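Local coordinates for sensor protein (Vibrio parahaemolyticus, PDB 3I9Y) that is the sensor domain of a TMAO-responsive histidine kinase receptor, TorS, which probably passes its signal on through ATP-dependent phosphorylation of a histidine, at residues D67-N72 / S262-L267; E14-I19 / E47-H52; I77-E82 / Q251-L256; D187-I192 / I235-Y240. All blocks are in the same frame, centred on the assembly; numbering follows the deposited sequence.

Contact 1 of 4, residues D67-N72 / S262-L267; sequences DALESN and STVNKL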
loop_
_atom_site.group_PDB
_atom_site.type_symbol
_atom_site.label_atom_id
_atom_site.label_comp_id
_atom_site.label_asym_id
_atom_site.label_seq_id
_atom_site.Cartn_x
_atom_site.Cartn_y
_atom_site.Cartn_z
ATOM N N ASP A 67 -7.884 34.679 6.315
ATOM C CA ASP A 67 -8.619 33.748 5.560
ATOM C C ASP A 67 -7.613 32.712 4.880
ATOM O O ASP A 67 -7.968 31.548 4.776
ATOM C CB ASP A 67 -9.395 34.380 4.447
ATOM C CG ASP A 67 -10.618 35.200 4.976
ATOM O OD1 ASP A 67 -11.139 34.882 6.119
ATOM O OD2 ASP A 67 -10.995 36.168 4.168
ATOM N N ALA A 68 -6.504 33.223 4.357
ATOM C CA ALA A 68 -5.535 32.398 3.759
ATOM C C ALA A 68 -4.988 31.422 4.863
ATOM O O ALA A 68 -4.900 30.193 4.656
ATOM C CB ALA A 68 -4.372 33.259 3.092
ATOM N N LEU A 69 -4.696 31.884 6.054
ATOM C CA LEU A 69 -4.206 31.005 7.077
ATOM C C LEU A 69 -5.289 29.839 7.421
ATOM O O LEU A 69 -4.919 28.691 7.610
ATOM C CB LEU A 69 -4.033 31.751 8.388
ATOM C CG LEU A 69 -3.490 30.971 9.556
ATOM C CD1 LEU A 69 -2.008 30.661 9.107
ATOM C CD2 LEU A 69 -3.387 31.839 10.874
ATOM N N GLU A 70 -6.569 30.172 7.487
ATOM C CA GLU A 70 -7.617 29.232 7.844
ATOM C C GLU A 70 -7.671 28.195 6.686
ATOM O O GLU A 70 -7.746 27.004 6.994
ATOM C CB GLU A 70 -8.912 29.897 7.945
ATOM C CG GLU A 70 -10.103 28.949 7.944
ATOM C CD GLU A 70 -10.202 28.039 9.259
ATOM O OE1 GLU A 70 -9.503 28.348 10.284
ATOM O OE2 GLU A 70 -10.973 26.964 9.228
ATOM N N SER A 71 -7.575 28.616 5.418
ATOM C CA SER A 71 -7.685 27.618 4.459
ATOM C C SER A 71 -6.295 26.761 4.447
ATOM O O SER A 71 -6.313 25.487 4.221
ATOM C CB SER A 71 -8.066 28.344 3.174
ATOM O OG SER A 71 -7.222 27.910 2.205
ATOM N N ASN A 72 -5.097 27.394 4.715
ATOM C CA ASN A 72 -3.862 26.606 4.775
ATOM C C ASN A 72 -4.037 25.525 5.945
ATOM O O ASN A 72 -3.572 24.391 5.773
ATOM C CB ASN A 72 -2.635 27.376 5.178
ATOM C CG ASN A 72 -2.251 28.401 4.181
ATOM O OD1 ASN A 72 -2.517 28.291 2.938
ATOM N ND2 ASN A 72 -1.666 29.441 4.680
ATOM N N SER A 262 4.647 30.062 5.058
ATOM C CA SER A 262 4.843 31.257 4.280
ATOM C C SER A 262 3.735 32.242 4.600
ATOM O O SER A 262 3.966 33.438 4.680
ATOM C CB SER A 262 4.890 30.922 2.858
ATOM O OG SER A 262 4.201 31.947 2.233
ATOM N N THR A 263 2.524 31.784 4.927
ATOM C CA THR A 263 1.447 32.721 5.360
ATOM C C THR A 263 1.753 33.156 6.806
ATOM O O THR A 263 1.521 34.343 7.180
ATOM C CB THR A 263 0.124 32.014 5.352
ATOM O OG1 THR A 263 -0.249 31.717 3.987
ATOM C CG2 THR A 263 -1.029 32.808 5.965
ATOM N N VAL A 264 2.262 32.259 7.685
ATOM C CA VAL A 264 2.484 32.803 9.005
ATOM C C VAL A 264 3.720 33.805 8.907
ATOM O O VAL A 264 3.745 34.700 9.647
ATOM C CB VAL A 264 2.726 31.773 10.229
ATOM C CG1 VAL A 264 2.299 30.416 9.870
ATOM C CG2 VAL A 264 4.127 31.880 10.787
ATOM N N ASN A 265 4.698 33.623 8.085
ATOM C CA ASN A 265 5.679 34.654 8.069
ATOM C C ASN A 265 5.065 35.997 7.591
ATOM O O ASN A 265 5.533 37.034 8.008
ATOM C CB ASN A 265 6.790 34.324 7.133
ATOM C CG ASN A 265 7.721 33.290 7.739
ATOM O OD1 ASN A 265 7.842 33.209 8.991
ATOM N ND2 ASN A 265 8.406 32.492 6.904
ATOM N N LYS A 266 4.067 35.991 6.700
ATOM C CA LYS A 266 3.501 37.243 6.284
ATOM C C LYS A 266 2.790 37.806 7.433
ATOM O O LYS A 266 2.791 39.036 7.537
ATOM C CB LYS A 266 2.530 37.099 5.068
ATOM C CG LYS A 266 3.278 36.706 3.829
ATOM C CD LYS A 266 2.306 36.648 2.576
ATOM C CE LYS A 266 2.823 35.781 1.385
ATOM N NZ LYS A 266 1.652 34.869 0.800
ATOM N N LEU A 267 2.125 37.006 8.284
ATOM C CA LEU A 267 1.445 37.585 9.430
ATOM C C LEU A 267 2.434 38.221 10.403
ATOM O O LEU A 267 2.069 39.181 11.074
ATOM C CB LEU A 267 0.604 36.618 10.273
ATOM C CG LEU A 267 -0.627 36.053 9.502
ATOM C CD1 LEU A 267 -1.163 34.677 9.972
ATOM C CD2 LEU A 267 -1.769 37.006 9.682
#
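The methyl CG2 of T263 lies against L69, 3.9 Å from its CD1 and 3.8 Å from its backbone N, with the two side chains running aslant to each other. CB of A68 borders the same methyl, and a residue this small lets the threonine come close to the backbone of helix 63-114. One turn further along helix 232-267, L267 meets L69 nearly at a right angle, its CD1 3.7 Å from L69 CD2. L69 gets there because its CG is swung away from its own backbone N (chi1 -178°), which brings both methyls round to the partner helix. V264 adds a looser touch, its CG1 4.4 Å from L69 CD1.

The two helices are antiparallel neighbours in one of the two stacked four-helix bundles that make up the TorS sensor domain, and their short segments run at 153° with axes 9.7 Å apart. I53 of helix 32-58 packs on L69, and L56 on both V264 and L267, while A9 and V12 of helix 5-27 pack on V264.

Among these hydrocarbons sits one polar pair. N72 reaches across from the opposite direction to T263 and gives ND2 to OG1 at 2.8 Å, a weak hydrogen bond bent to 142°. The threonine suits both tasks: its methyl joins the apolar layer, and its hydroxyl, also weakly bonded to the carbonyl of E259, receives the amide.

Contact 2 of 4, residues E14-I19 / E47-H52; sequences ELSTRI and ESLLTH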
loop_
_atom_site.group_PDB
_atom_site.type_symbol
_atom_site.label_atom_id
_atom_site.label_comp_id
_atom_site.label_asym_id
_atom_site.label_seq_id
_atom_site.Cartn_x
_atom_site.Cartn_y
_atom_site.Cartn_z
ATOM N N GLU A 14 8.749 24.909 13.911
ATOM C CA GLU A 14 9.390 23.725 14.349
ATOM C C GLU A 14 8.423 22.540 14.469
ATOM O O GLU A 14 8.873 21.396 14.143
ATOM C CB GLU A 14 10.131 23.981 15.632
ATOM C CG GLU A 14 11.380 22.946 15.754
ATOM C CD GLU A 14 10.872 21.952 16.715
ATOM O OE1 GLU A 14 9.799 22.540 17.215
ATOM O OE2 GLU A 14 11.447 20.704 16.931
ATOM N N LEU A 15 7.142 22.771 14.850
ATOM C CA LEU A 15 6.166 21.670 14.920
ATOM C C LEU A 15 5.917 21.177 13.382
ATOM O O LEU A 15 5.804 20.025 13.133
ATOM C CB LEU A 15 4.845 22.048 15.600
ATOM C CG LEU A 15 5.124 21.906 17.011
ATOM C CD1 LEU A 15 4.011 22.742 17.708
ATOM C CD2 LEU A 15 5.037 20.468 17.501
ATOM N N SER A 16 5.968 22.035 12.385
ATOM C CA SER A 16 5.829 21.686 11.020
ATOM C C SER A 16 6.937 20.662 10.651
ATOM O O SER A 16 6.633 19.536 10.077
ATOM C CB SER A 16 6.033 22.848 10.084
ATOM O OG SER A 16 4.969 23.744 10.432
ATOM N N THR A 17 8.185 21.030 10.916
ATOM C CA THR A 17 9.220 20.052 10.605
ATOM C C THR A 17 9.107 18.772 11.439
ATOM O O THR A 17 9.290 17.693 10.888
ATOM C CB THR A 17 10.706 20.668 10.454
ATOM O OG1 THR A 17 11.604 19.964 11.316
ATOM C CG2 THR A 17 10.727 21.977 10.418
ATOM N N ARG A 18 8.665 18.812 12.673
ATOM C CA ARG A 18 8.445 17.589 13.335
ATOM C C ARG A 18 7.306 16.701 12.714
ATOM O O ARG A 18 7.443 15.385 12.683
ATOM C CB ARG A 18 8.137 17.816 14.825
ATOM C CG ARG A 18 9.512 18.051 15.374
ATOM C CD ARG A 18 9.684 18.838 16.665
ATOM N NE ARG A 18 8.626 18.397 17.491
ATOM C CZ ARG A 18 8.529 18.672 18.795
ATOM N NH1 ARG A 18 9.519 19.421 19.335
ATOM N NH2 ARG A 18 7.429 18.117 19.538
ATOM N N ILE A 19 6.200 17.360 12.270
ATOM C CA ILE A 19 5.093 16.640 11.761
ATOM C C ILE A 19 5.556 15.995 10.474
ATOM O O ILE A 19 5.140 14.871 10.188
ATOM C CB ILE A 19 3.896 17.618 11.498
ATOM C CG1 ILE A 19 3.224 17.850 12.923
ATOM C CG2 ILE A 19 2.883 17.018 10.534
ATOM C CD1 ILE A 19 2.207 19.079 12.723
ATOM N N GLU A 47 -2.013 18.866 17.313
ATOM C CA GLU A 47 -2.785 19.532 18.336
ATOM C C GLU A 47 -1.950 20.724 18.922
ATOM O O GLU A 47 -2.464 21.861 19.197
ATOM C CB GLU A 47 -3.119 18.466 19.374
ATOM C CG GLU A 47 -4.025 18.850 20.431
ATOM C CD GLU A 47 -5.333 17.764 20.693
ATOM O OE1 GLU A 47 -5.272 16.982 21.713
ATOM O OE2 GLU A 47 -6.356 17.715 19.881
ATOM N N SER A 48 -0.662 20.464 19.171
ATOM C CA SER A 48 0.133 21.570 19.631
ATOM C C SER A 48 0.269 22.589 18.476
ATOM O O SER A 48 0.342 23.761 18.752
ATOM C CB SER A 48 1.597 21.191 19.943
ATOM O OG SER A 48 1.627 20.135 20.790
ATOM N N LEU A 49 0.493 22.148 17.242
ATOM C CA LEU A 49 0.690 23.104 16.192
ATOM C C LEU A 49 -0.601 24.018 16.144
ATOM O O LEU A 49 -0.517 25.274 15.919
ATOM C CB LEU A 49 0.863 22.408 14.866
ATOM C CG LEU A 49 1.079 23.518 13.858
ATOM C CD1 LEU A 49 2.254 23.452 12.940
ATOM C CD2 LEU A 49 -0.027 23.295 13.051
ATOM N N LEU A 50 -1.810 23.393 16.416
ATOM C CA LEU A 50 -3.076 24.108 16.227
ATOM C C LEU A 50 -3.196 25.154 17.414
ATOM O O LEU A 50 -3.719 26.222 17.162
ATOM C CB LEU A 50 -4.285 23.154 16.240
ATOM C CG LEU A 50 -4.242 22.380 14.904
ATOM C CD1 LEU A 50 -5.422 21.404 14.946
ATOM C CD2 LEU A 50 -4.277 23.198 13.790
ATOM N N THR A 51 -2.762 24.822 18.651
ATOM C CA THR A 51 -2.846 25.849 19.642
ATOM C C THR A 51 -1.898 27.022 19.350
ATOM O O THR A 51 -2.188 28.167 19.691
ATOM C CB THR A 51 -2.626 25.364 21.078
ATOM O OG1 THR A 51 -1.234 25.404 21.339
ATOM C CG2 THR A 51 -3.112 23.892 21.282
ATOM N N HIS A 52 -0.790 26.821 18.695
ATOM C CA HIS A 52 0.018 28.008 18.463
ATOM C C HIS A 52 -0.584 28.820 17.295
ATOM O O HIS A 52 -0.460 30.066 17.221
ATOM C CB HIS A 52 1.502 27.616 18.119
ATOM C CG HIS A 52 2.220 27.063 19.303
ATOM N ND1 HIS A 52 2.613 25.746 19.385
ATOM C CD2 HIS A 52 2.461 27.591 20.541
ATOM C CE1 HIS A 52 3.053 25.462 20.610
ATOM N NE2 HIS A 52 2.977 26.558 21.338
#
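Apolar contact carries most of this pairing, and L15 is at its middle. Its CD1 fits against helix 32-58 between S48 and L49, 3.6 Å from S48 CB and equally near the backbone N of L49. The small serine lets the methyl come that close to the main chain. CB of L15 rests 4.0 Å from CD1 of L49, and I19, a turn on, crosses L49 at about a right angle with its CD1 4.2 Å from the leucine CB. L49 reaches them with CG turned from its backbone N (chi1 -179°).

The H52 ring adds an edge contact: CD1 of L15 lies beside its rim, near the ring plane.

Two serine hydroxyls lie beside the apolar contacts. OG of S16 touches L49 CD1 at 3.7 Å, but is within hydrogen-bonding reach of the carbonyl of V12, its strongest partner, and of OD1 of N261 on helix 232-267, two acceptors that one hydroxyl proton would have to share. S48 OG bonds to the carbonyl of E44 in its own helix.

With segment axes 9.7 Å apart at 158°, this is an antiparallel helical hairpin, forming one side of a four-helix bundle in the TorS sensor domain.

Contact 3 of 4, residues I77-E82 / Q251-L256; sequences INNLAE and QKTLEL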
loop_
_atom_site.group_PDB
_atom_site.type_symbol
_atom_site.label_atom_id
_atom_site.label_comp_id
_atom_site.label_asym_id
_atom_site.label_seq_id
_atom_site.Cartn_x
_atom_site.Cartn_y
_atom_site.Cartn_z
ATOM N N ILE A 77 -4.931 19.724 7.710
ATOM C CA ILE A 77 -5.683 18.754 8.466
ATOM C C ILE A 77 -6.268 17.701 7.473
ATOM O O ILE A 77 -6.134 16.538 7.776
ATOM C CB ILE A 77 -6.894 19.414 9.282
ATOM C CG1 ILE A 77 -6.241 20.437 10.254
ATOM C CG2 ILE A 77 -7.950 18.308 9.866
ATOM C CD1 ILE A 77 -7.199 21.275 11.260
ATOM N N ASN A 78 -6.886 18.076 6.334
ATOM C CA ASN A 78 -7.449 17.076 5.397
ATOM C C ASN A 78 -6.385 16.170 4.779
ATOM O O ASN A 78 -6.688 15.034 4.513
ATOM C CB ASN A 78 -8.191 17.769 4.275
ATOM C CG ASN A 78 -9.513 18.476 4.872
ATOM O OD1 ASN A 78 -10.083 17.993 5.851
ATOM N ND2 ASN A 78 -9.909 19.626 4.293
ATOM N N ASN A 79 -5.189 16.696 4.516
ATOM C CA ASN A 79 -4.114 15.957 3.911
ATOM C C ASN A 79 -3.631 14.900 4.926
ATOM O O ASN A 79 -3.504 13.730 4.554
ATOM C CB ASN A 79 -2.969 16.879 3.590
ATOM C CG ASN A 79 -1.720 16.115 3.243
ATOM O OD1 ASN A 79 -0.865 15.882 4.086
ATOM N ND2 ASN A 79 -1.633 15.707 1.974
ATOM N N LEU A 80 -3.482 15.255 6.176
ATOM C CA LEU A 80 -3.079 14.321 7.157
ATOM C C LEU A 80 -4.204 13.259 7.443
ATOM O O LEU A 80 -3.815 12.058 7.700
ATOM C CB LEU A 80 -2.646 14.900 8.534
ATOM C CG LEU A 80 -1.412 15.893 8.338
ATOM C CD1 LEU A 80 -1.138 16.714 9.729
ATOM C CD2 LEU A 80 -0.096 15.199 8.189
ATOM N N ALA A 81 -5.504 13.603 7.377
ATOM C CA ALA A 81 -6.524 12.617 7.743
ATOM C C ALA A 81 -6.488 11.707 6.501
ATOM O O ALA A 81 -6.629 10.569 6.728
ATOM C CB ALA A 81 -8.048 13.214 7.677
ATOM N N GLU A 82 -6.311 12.185 5.272
ATOM C CA GLU A 82 -6.377 11.289 4.185
ATOM C C GLU A 82 -5.171 10.252 4.173
ATOM O O GLU A 82 -5.380 9.054 3.891
ATOM C CB GLU A 82 -6.436 12.020 2.871
ATOM C CG GLU A 82 -6.514 11.122 1.733
ATOM C CD GLU A 82 -6.846 11.876 0.428
ATOM O OE1 GLU A 82 -7.221 13.101 0.459
ATOM O OE2 GLU A 82 -6.767 11.220 -0.639
ATOM N N GLN A 251 3.949 14.221 -0.882
ATOM C CA GLN A 251 4.542 15.328 -1.615
ATOM C C GLN A 251 3.670 16.583 -1.288
ATOM O O GLN A 251 4.192 17.651 -0.943
ATOM C CB GLN A 251 4.463 15.043 -3.146
ATOM C CG GLN A 251 4.937 16.244 -4.011
ATOM C CD GLN A 251 6.390 16.689 -3.496
ATOM O OE1 GLN A 251 7.291 15.763 -3.225
ATOM N NE2 GLN A 251 6.630 18.103 -3.337
ATOM N N LYS A 252 2.358 16.417 -1.305
ATOM C CA LYS A 252 1.424 17.503 -1.032
ATOM C C LYS A 252 1.609 17.930 0.428
ATOM O O LYS A 252 1.580 19.084 0.734
ATOM C CB LYS A 252 0.040 17.042 -1.352
ATOM C CG LYS A 252 -0.876 18.078 -1.667
ATOM C CD LYS A 252 -0.814 18.418 -3.235
ATOM C CE LYS A 252 -1.606 19.824 -3.583
ATOM N NZ LYS A 252 -2.874 19.736 -4.665
ATOM N N THR A 253 1.920 17.055 1.336
ATOM C CA THR A 253 2.145 17.477 2.710
ATOM C C THR A 253 3.316 18.511 2.778
ATOM O O THR A 253 3.225 19.494 3.603
ATOM C CB THR A 253 2.671 16.335 3.607
ATOM O OG1 THR A 253 1.779 15.190 3.485
ATOM C CG2 THR A 253 2.673 16.759 5.094
ATOM N N LEU A 254 4.395 18.269 2.036
ATOM C CA LEU A 254 5.597 19.204 2.118
ATOM C C LEU A 254 5.108 20.533 1.518
ATOM O O LEU A 254 5.415 21.549 2.096
ATOM C CB LEU A 254 6.785 18.810 1.155
ATOM C CG LEU A 254 7.171 17.385 1.425
ATOM C CD1 LEU A 254 8.294 16.785 0.340
ATOM C CD2 LEU A 254 7.646 17.344 2.892
ATOM N N GLU A 255 4.454 20.529 0.376
ATOM C CA GLU A 255 4.004 21.803 -0.171
ATOM C C GLU A 255 2.985 22.509 0.712
ATOM O O GLU A 255 2.893 23.760 0.704
ATOM C CB GLU A 255 3.252 21.610 -1.478
ATOM C CG GLU A 255 4.221 20.880 -2.422
ATOM C CD GLU A 255 3.387 20.254 -3.665
ATOM O OE1 GLU A 255 2.116 20.368 -3.639
ATOM O OE2 GLU A 255 3.978 19.707 -4.632
ATOM N N LEU A 256 2.102 21.751 1.411
ATOM C CA LEU A 256 1.103 22.409 2.216
ATOM C C LEU A 256 1.766 23.050 3.444
ATOM O O LEU A 256 1.251 24.130 3.907
ATOM C CB LEU A 256 -0.048 21.468 2.625
ATOM C CG LEU A 256 -0.962 21.045 1.451
ATOM C CD1 LEU A 256 -1.936 19.873 1.891
ATOM C CD2 LEU A 256 -1.779 22.212 0.909
#
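N79 fills the tight part of this interface, pressed between T253 and L256 of helix 232-267. Its CB lies 3.6 Å from CD1 of L256, and its amide crosses the threonine roughly perpendicularly to bring OD1 within 2.8 Å of T253 OG1. Here the threonine hydroxyl would be the donor, although the carbonyl of L249 competes for the same proton and the sharing is not settled. The asparagine also uses ND2 to bond to the L249 carbonyl, so both ends of this buried amide have polar company. With CG opposite its backbone N (chi1 167°), N79 can span the gap between the helices. Asparagine suits the place because its short stem packs on leucine while its amide offers both an acceptor and a donor.

Packing thins out to each side. L80 comes no nearer to T253 CG2 than 4.4 Å, with its CD2, and rests also on I19 and V23 of helix 5-27. On the exposed flank, K252 lends just its CB before its bent chain leads the ammonium end away.

The segment axes, 10.0 Å apart at 158°, mark an antiparallel pair in a four-helix bundle, with a polar asparagine–threonine pair set among its apolar contacts.

Contact 4 of 4, residues D187-I192 / I235-Y240; sequences DRIQQI and ILLQQY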
loop_
_atom_site.group_PDB
_atom_site.type_symbol
_atom_site.label_atom_id
_atom_site.label_comp_id
_atom_site.label_asym_id
_atom_site.label_seq_id
_atom_site.Cartn_x
_atom_site.Cartn_y
_atom_site.Cartn_z
ATOM N N ASP A 187 2.191 -2.005 -15.507
ATOM C CA ASP A 187 1.990 -2.814 -16.736
ATOM C C ASP A 187 2.583 -4.238 -16.488
ATOM O O ASP A 187 2.116 -5.169 -16.997
ATOM C CB ASP A 187 2.798 -2.127 -17.930
ATOM C CG ASP A 187 2.292 -0.635 -18.152
ATOM O OD1 ASP A 187 3.066 0.297 -17.987
ATOM O OD2 ASP A 187 1.107 -0.381 -18.432
ATOM N N ARG A 188 3.673 -4.311 -15.745
ATOM C CA ARG A 188 4.221 -5.588 -15.430
ATOM C C ARG A 188 3.287 -6.447 -14.612
ATOM O O ARG A 188 3.199 -7.686 -14.881
ATOM C CB ARG A 188 5.483 -5.381 -14.658
ATOM C CG ARG A 188 6.633 -5.536 -15.583
ATOM C CD ARG A 188 6.395 -7.000 -16.258
ATOM N NE ARG A 188 7.021 -8.062 -15.464
ATOM C CZ ARG A 188 7.326 -9.243 -15.960
ATOM N NH1 ARG A 188 7.024 -9.522 -17.291
ATOM N NH2 ARG A 188 8.011 -10.107 -15.171
ATOM N N ILE A 189 2.583 -5.803 -13.636
ATOM C CA ILE A 189 1.592 -6.549 -12.795
ATOM C C ILE A 189 0.548 -7.137 -13.734
ATOM O O ILE A 189 0.256 -8.308 -13.687
ATOM C CB ILE A 189 0.919 -5.695 -11.706
ATOM C CG1 ILE A 189 1.977 -5.341 -10.684
ATOM C CG2 ILE A 189 -0.355 -6.503 -11.070
ATOM C CD1 ILE A 189 1.485 -4.070 -9.843
ATOM N N GLN A 190 0.017 -6.366 -14.649
ATOM C CA GLN A 190 -1.033 -6.917 -15.520
ATOM C C GLN A 190 -0.590 -8.015 -16.507
ATOM O O GLN A 190 -1.345 -8.879 -16.922
ATOM C CB GLN A 190 -1.591 -5.733 -16.330
ATOM C CG GLN A 190 -2.049 -4.661 -15.360
ATOM C CD GLN A 190 -2.964 -3.592 -16.061
ATOM O OE1 GLN A 190 -2.530 -2.551 -16.589
ATOM N NE2 GLN A 190 -4.227 -3.909 -16.110
ATOM N N GLN A 191 0.629 -7.875 -16.981
ATOM C CA GLN A 191 1.167 -8.893 -17.855
ATOM C C GLN A 191 1.361 -10.271 -17.116
ATOM O O GLN A 191 1.100 -11.367 -17.665
ATOM C CB GLN A 191 2.462 -8.361 -18.142
ATOM C CG GLN A 191 2.914 -8.674 -19.397
ATOM C CD GLN A 191 4.001 -7.638 -19.627
ATOM O OE1 GLN A 191 3.665 -6.470 -20.021
ATOM N NE2 GLN A 191 5.317 -7.997 -19.248
ATOM N N ILE A 192 1.779 -10.193 -15.821
ATOM C CA ILE A 192 2.008 -11.453 -15.062
ATOM C C ILE A 192 0.718 -12.001 -14.787
ATOM O O ILE A 192 0.494 -13.175 -14.908
ATOM C CB ILE A 192 2.717 -11.234 -13.743
ATOM C CG1 ILE A 192 4.110 -10.932 -14.135
ATOM C CG2 ILE A 192 2.899 -12.631 -13.057
ATOM C CD1 ILE A 192 5.071 -11.303 -12.985
ATOM N N ILE A 235 -5.857 -7.464 -6.216
ATOM C CA ILE A 235 -5.495 -6.764 -4.916
ATOM C C ILE A 235 -4.098 -6.121 -5.113
ATOM O O ILE A 235 -3.803 -4.986 -4.640
ATOM C CB ILE A 235 -5.498 -7.729 -3.733
ATOM C CG1 ILE A 235 -6.945 -8.376 -3.654
ATOM C CG2 ILE A 235 -5.244 -6.871 -2.472
ATOM C CD1 ILE A 235 -6.994 -9.547 -2.570
ATOM N N LEU A 236 -3.256 -6.771 -5.957
ATOM C CA LEU A 236 -1.924 -6.188 -6.262
ATOM C C LEU A 236 -2.121 -4.865 -7.020
ATOM O O LEU A 236 -1.299 -3.874 -6.786
ATOM C CB LEU A 236 -0.996 -7.111 -7.103
ATOM C CG LEU A 236 -0.501 -8.236 -6.157
ATOM C CD1 LEU A 236 0.151 -9.332 -7.186
ATOM C CD2 LEU A 236 0.683 -7.785 -5.264
ATOM N N LEU A 237 -3.145 -4.808 -7.897
ATOM C CA LEU A 237 -3.364 -3.513 -8.582
ATOM C C LEU A 237 -3.893 -2.438 -7.594
ATOM O O LEU A 237 -3.518 -1.248 -7.750
ATOM C CB LEU A 237 -4.362 -3.595 -9.829
ATOM C CG LEU A 237 -3.762 -4.749 -10.756
ATOM C CD1 LEU A 237 -4.731 -5.398 -11.737
ATOM C CD2 LEU A 237 -2.585 -4.067 -11.620
ATOM N N GLN A 238 -4.777 -2.842 -6.623
ATOM C CA GLN A 238 -5.234 -1.850 -5.721
ATOM C C GLN A 238 -4.023 -1.377 -4.872
ATOM O O GLN A 238 -4.010 -0.257 -4.537
ATOM C CB GLN A 238 -6.301 -2.475 -4.787
ATOM C CG GLN A 238 -7.593 -2.657 -5.641
ATOM C CD GLN A 238 -8.479 -3.838 -4.971
ATOM O OE1 GLN A 238 -8.026 -4.525 -4.064
ATOM N NE2 GLN A 238 -9.603 -4.057 -5.461
ATOM N N GLN A 239 -3.102 -2.268 -4.467
ATOM C CA GLN A 239 -2.013 -1.881 -3.613
ATOM C C GLN A 239 -1.179 -0.928 -4.545
ATOM O O GLN A 239 -0.657 0.080 -4.043
ATOM C CB GLN A 239 -1.108 -3.081 -3.283
ATOM C CG GLN A 239 0.168 -2.721 -2.718
ATOM C CD GLN A 239 0.894 -3.999 -2.250
ATOM O OE1 GLN A 239 1.562 -4.732 -3.118
ATOM N NE2 GLN A 239 0.868 -4.260 -0.967
ATOM N N TYR A 240 -1.041 -1.215 -5.850
ATOM C CA TYR A 240 -0.204 -0.230 -6.627
ATOM C C TYR A 240 -0.849 1.204 -6.575
ATOM O O TYR A 240 -0.181 2.168 -6.354
ATOM C CB TYR A 240 -0.110 -0.637 -8.112
ATOM C CG TYR A 240 0.435 0.413 -9.013
ATOM C CD1 TYR A 240 1.827 0.516 -9.186
ATOM C CD2 TYR A 240 -0.394 1.259 -9.718
ATOM C CE1 TYR A 240 2.419 1.436 -10.151
ATOM C CE2 TYR A 240 0.190 2.286 -10.593
ATOM C CZ TYR A 240 1.585 2.343 -10.809
ATOM O OH TYR A 240 2.200 3.382 -11.517
#
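Segments 187-192 and 235-240 run almost exactly antiparallel, at 178° with axes 10.2 Å apart, and come nearest in their backbones at I189 and L237. I189 is the chief side chain of helix 186-208. Its CG2 meets CD2 of L237 at 3.3 Å, tighter than usual for two methyls, as the two chains slide past each other in opposite directions. The same CG2 faces CB of L236 at 4.1 Å, while the other branch extends CD1 to 4.2 Å from CB of Y240. With CG1 placed opposite the carbonyl carbon (chi1 -68°), the branched isoleucine sends one arm to the two leucines and the other to the tyrosine.

CG of the exposed Q190 covers L237 CD2 at 3.8 Å, and a glutamine suits this edge because its stem is aliphatic and its amide polar.

The pair is an antiparallel helix packing within the TorS sensor domain, probably part of the second of its two stacked four-helix bundles. V186 at the start of helix 186-208 touches both L237 and Y240, and L183 in the preceding loop supports I189. A180 at the end of helix 158-180 backs L236, whereas I235 and Q239 turn to I97 on helix 63-114.

How the contacts relate
Contacts 1, 2 and 3 cluster in one four-helix bundle, on the same side of the chain's centre, with neighbouring centres 14 to 16 Å apart. Contacts 1 and 3 join the same two long helices, 63-114 and 232-267, at successive levels. Contact 2 pairs the other two helices, 5-27 and 32-58, and meets contact 3 directly: L50 CD1 lies 4.1 Å from I77 CD1, and I19 CG2 lies 4.1 Å from L80 CD1. Contact 4 is remote, its centre 26 Å from that of contact 3 and 41 Å from that of contact 1. Helix 232-267 links it to contacts 1 and 3, spanning the distance as one continuous helix.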